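Local atomic coordinates of foldase protein PrsA (Streptococcus pneumoniae, PDB entry 5TVL), a protein that is a peptidyl-prolyl cis-trans isomerase lipoprotein that probably assists the extracellular folding of secreted proteins. Residues E52-K61 against L79-K90. Numbering follows the deposited sequence.
Sequences EVDDTIAEEK and LETRKAQIRTSK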
# COMPACT_ATOMS: atom_id res chain seq x y z
N GLU A 52 14.22 9.48 19.81
CA GLU A 52 13.19 8.96 18.89
C GLU A 52 13.02 7.44 19.00
O GLU A 52 11.91 6.92 18.86
CB GLU A 52 13.52 9.34 17.45
CG GLU A 52 13.43 10.84 17.17
CD GLU A 52 14.03 11.22 15.83
OE1 GLU A 52 15.25 11.06 15.66
OE2 GLU A 52 13.28 11.70 14.96
N VAL A 53 14.12 6.73 19.24
CA VAL A 53 14.10 5.28 19.45
C VAL A 53 13.41 4.96 20.78
O VAL A 53 12.62 4.02 20.86
CB VAL A 53 15.52 4.67 19.40
CG1 VAL A 53 15.49 3.18 19.75
CG2 VAL A 53 16.14 4.88 18.02
N ASP A 54 13.71 5.75 21.81
CA ASP A 54 13.05 5.63 23.12
C ASP A 54 11.55 5.94 23.06
O ASP A 54 10.78 5.38 23.84
CB ASP A 54 13.71 6.54 24.17
CG ASP A 54 15.14 6.12 24.53
OD1 ASP A 54 15.47 4.91 24.49
OD2 ASP A 54 15.95 7.01 24.87
N ASP A 55 11.14 6.84 22.15
CA ASP A 55 9.72 7.16 21.94
C ASP A 55 8.96 6.00 21.31
O ASP A 55 7.85 5.66 21.74
CB ASP A 55 9.55 8.40 21.04
CG ASP A 55 10.03 9.70 21.69
OD1 ASP A 55 10.40 9.70 22.88
OD2 ASP A 55 10.04 10.74 20.99
N THR A 56 9.56 5.39 20.29
CA THR A 56 8.96 4.26 19.57
C THR A 56 8.76 3.05 20.49
O THR A 56 7.68 2.47 20.50
CB THR A 56 9.85 3.85 18.38
OG1 THR A 56 10.10 5.01 17.56
CG2 THR A 56 9.18 2.76 17.53
N ILE A 57 9.79 2.69 21.24
CA ILE A 57 9.73 1.54 22.14
C ILE A 57 8.84 1.80 23.36
O ILE A 57 8.26 0.87 23.92
CB ILE A 57 11.15 1.07 22.57
CG1 ILE A 57 11.14 -0.40 23.00
CG2 ILE A 57 11.74 1.96 23.65
CD1 ILE A 57 12.50 -1.06 22.94
N ALA A 58 8.73 3.07 23.77
CA ALA A 58 7.78 3.48 24.81
C ALA A 58 6.34 3.40 24.29
O ALA A 58 5.46 2.89 24.99
CB ALA A 58 8.08 4.89 25.30
N GLU A 59 6.11 3.92 23.09
CA GLU A 59 4.82 3.79 22.40
C GLU A 59 4.44 2.32 22.23
O GLU A 59 3.31 1.92 22.49
CB GLU A 59 4.87 4.50 21.03
CG GLU A 59 3.63 4.36 20.13
CD GLU A 59 2.35 4.91 20.75
OE1 GLU A 59 2.43 5.81 21.61
OE2 GLU A 59 1.26 4.44 20.36
N GLU A 60 5.42 1.52 21.81
CA GLU A 60 5.24 0.08 21.58
C GLU A 60 4.88 -0.66 22.87
O GLU A 60 4.01 -1.53 22.87
CB GLU A 60 6.50 -0.51 20.96
CG GLU A 60 6.31 -1.82 20.24
CD GLU A 60 7.58 -2.27 19.55
OE1 GLU A 60 8.16 -1.48 18.77
OE2 GLU A 60 8.01 -3.42 19.77
N LYS A 61 5.52 -0.28 23.98
CA LYS A 61 5.24 -0.88 25.29
C LYS A 61 3.82 -0.56 25.77
O LYS A 61 3.17 -1.41 26.39
CB LYS A 61 6.27 -0.44 26.32
CG LYS A 61 6.29 -1.26 27.60
CD LYS A 61 7.35 -0.78 28.58
CE LYS A 61 8.76 -1.10 28.09
NZ LYS A 61 9.79 -0.87 29.15
N LEU A 79 14.12 -7.09 25.03
CA LEU A 79 13.89 -5.64 25.04
C LEU A 79 15.07 -4.86 24.44
O LEU A 79 14.88 -3.90 23.70
CB LEU A 79 13.59 -5.16 26.46
CG LEU A 79 13.11 -3.71 26.67
CD1 LEU A 79 11.78 -3.47 25.97
CD2 LEU A 79 12.99 -3.40 28.15
N GLU A 80 16.29 -5.29 24.78
CA GLU A 80 17.53 -4.69 24.27
C GLU A 80 17.65 -4.78 22.74
O GLU A 80 17.84 -3.77 22.07
CB GLU A 80 18.74 -5.38 24.93
CG GLU A 80 20.10 -4.74 24.63
CD GLU A 80 21.25 -5.40 25.39
OE1 GLU A 80 21.08 -5.73 26.58
OE2 GLU A 80 22.33 -5.57 24.79
N THR A 81 17.54 -5.99 22.20
CA THR A 81 17.70 -6.23 20.76
C THR A 81 16.49 -5.79 19.92
O THR A 81 16.61 -5.66 18.69
CB THR A 81 18.08 -7.70 20.48
OG1 THR A 81 18.63 -7.81 19.16
CG2 THR A 81 16.90 -8.63 20.61
N ARG A 82 15.33 -5.59 20.56
CA ARG A 82 14.20 -4.91 19.91
C ARG A 82 14.51 -3.43 19.72
O ARG A 82 14.29 -2.87 18.65
CB ARG A 82 12.90 -5.08 20.71
CG ARG A 82 11.68 -4.35 20.14
CD ARG A 82 11.48 -4.59 18.64
NE ARG A 82 10.37 -3.82 18.07
CZ ARG A 82 10.24 -3.49 16.78
NH1 ARG A 82 11.15 -3.86 15.87
NH2 ARG A 82 9.19 -2.78 16.39
N LYS A 83 15.00 -2.79 20.79
CA LYS A 83 15.46 -1.40 20.75
C LYS A 83 16.52 -1.20 19.66
O LYS A 83 16.53 -0.18 18.98
CB LYS A 83 15.99 -0.97 22.12
CG LYS A 83 16.22 0.52 22.30
CD LYS A 83 16.78 0.83 23.68
CE LYS A 83 17.49 2.18 23.70
NZ LYS A 83 18.08 2.51 25.03
N ALA A 84 17.40 -2.20 19.49
CA ALA A 84 18.40 -2.20 18.42
C ALA A 84 17.78 -2.39 17.02
O ALA A 84 18.24 -1.78 16.05
CB ALA A 84 19.43 -3.28 18.67
N GLN A 85 16.75 -3.23 16.93
CA GLN A 85 16.01 -3.45 15.67
C GLN A 85 15.27 -2.19 15.20
O GLN A 85 15.29 -1.88 14.01
CB GLN A 85 15.01 -4.59 15.83
CG GLN A 85 14.33 -5.03 14.55
CD GLN A 85 13.51 -6.30 14.73
OE1 GLN A 85 12.84 -6.47 15.75
NE2 GLN A 85 13.56 -7.19 13.75
N ILE A 86 14.62 -1.50 16.13
CA ILE A 86 13.92 -0.24 15.85
C ILE A 86 14.91 0.81 15.32
O ILE A 86 14.64 1.48 14.32
CB ILE A 86 13.19 0.33 17.09
CG1 ILE A 86 12.05 -0.60 17.52
CG2 ILE A 86 12.64 1.73 16.82
CD1 ILE A 86 11.57 -0.38 18.94
N ARG A 87 16.04 0.93 16.00
CA ARG A 87 17.15 1.80 15.57
C ARG A 87 17.61 1.49 14.14
O ARG A 87 17.78 2.40 13.33
CB ARG A 87 18.32 1.68 16.55
CG ARG A 87 19.50 2.56 16.22
CD ARG A 87 20.48 2.65 17.38
NE ARG A 87 21.58 3.56 17.06
CZ ARG A 87 21.52 4.89 17.09
NH1 ARG A 87 20.41 5.54 17.44
NH2 ARG A 87 22.60 5.60 16.76
N THR A 88 17.80 0.20 13.83
CA THR A 88 18.20 -0.24 12.48
C THR A 88 17.17 0.17 11.42
O THR A 88 17.53 0.69 10.37
CB THR A 88 18.42 -1.76 12.43
OG1 THR A 88 19.32 -2.16 13.48
CG2 THR A 88 18.98 -2.20 11.08
N SER A 89 15.89 -0.09 11.72
CA SER A 89 14.77 0.32 10.86
C SER A 89 14.79 1.82 10.57
O SER A 89 14.62 2.24 9.42
CB SER A 89 13.43 -0.07 11.50
OG SER A 89 12.36 0.66 10.93
N LYS A 90 15.00 2.61 11.62
CA LYS A 90 15.09 4.06 11.48
C LYS A 90 16.29 4.49 10.64
O LYS A 90 16.18 5.43 9.86
CB LYS A 90 15.10 4.75 12.85
CG LYS A 90 13.74 4.76 13.52
CD LYS A 90 13.75 5.64 14.76
CE LYS A 90 12.52 5.40 15.63
NZ LYS A 90 11.24 5.73 14.94
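Ile86 fits as a knob among Val53, Thr56, Ile57 and Glu60 of the facing helix. The side chains of Ile86 and Thr56 run past each other in opposite directions, with Ile86 CG2 3.7 Å from Thr56 CG2. Ile86 crosses Ile57 at about a right angle, its CD1 3.9 Å from Ile57 CB. Knobs also enter from the other helix. Val53 sits among Lys83, Ile86, Arg87 and Lys90, and Ile57 among Leu79, Arg82, Lys83 and Ile86. With CG1 of Ile57 anti to the backbone N (chi1 -157°), its CD1 comes 3.6 Å from Lys83 CB.

Polar pairs flank this apolar centre. Arg82 grips Glu60 side-on. Arg82 NE reaches the syn lone pair of Glu60 OE2 at 2.9 Å, close to the guanidinium plane. Arg82 NH2 meets Glu60 OE1 from above the carboxylate plane, and the two flat groups are turned 46° apart. Ile86 CG1 covers one guanidinium face. Arg82 NH1 reaches Gln85 OE1 from above the amide plane in a bent bond. Glu60 OE2 also bonds to Tyr68 of helix 68-74 and to a glycerol, probably from the crystallisation liquor. At the other end, Lys90 NZ donates to Thr56 OG1, which in turn donates to Glu52 O. Asp54 OD1 and Lys83 NZ form a longer salt bridge, 3.6 Å.

Helices 50-64 and 79-102 thus join by interlocking side chains. The two-point grip should limit rotation of the Arg82 guanidinium, and the positive charge of Arg82 probably favours the ionised carboxylate of Glu60.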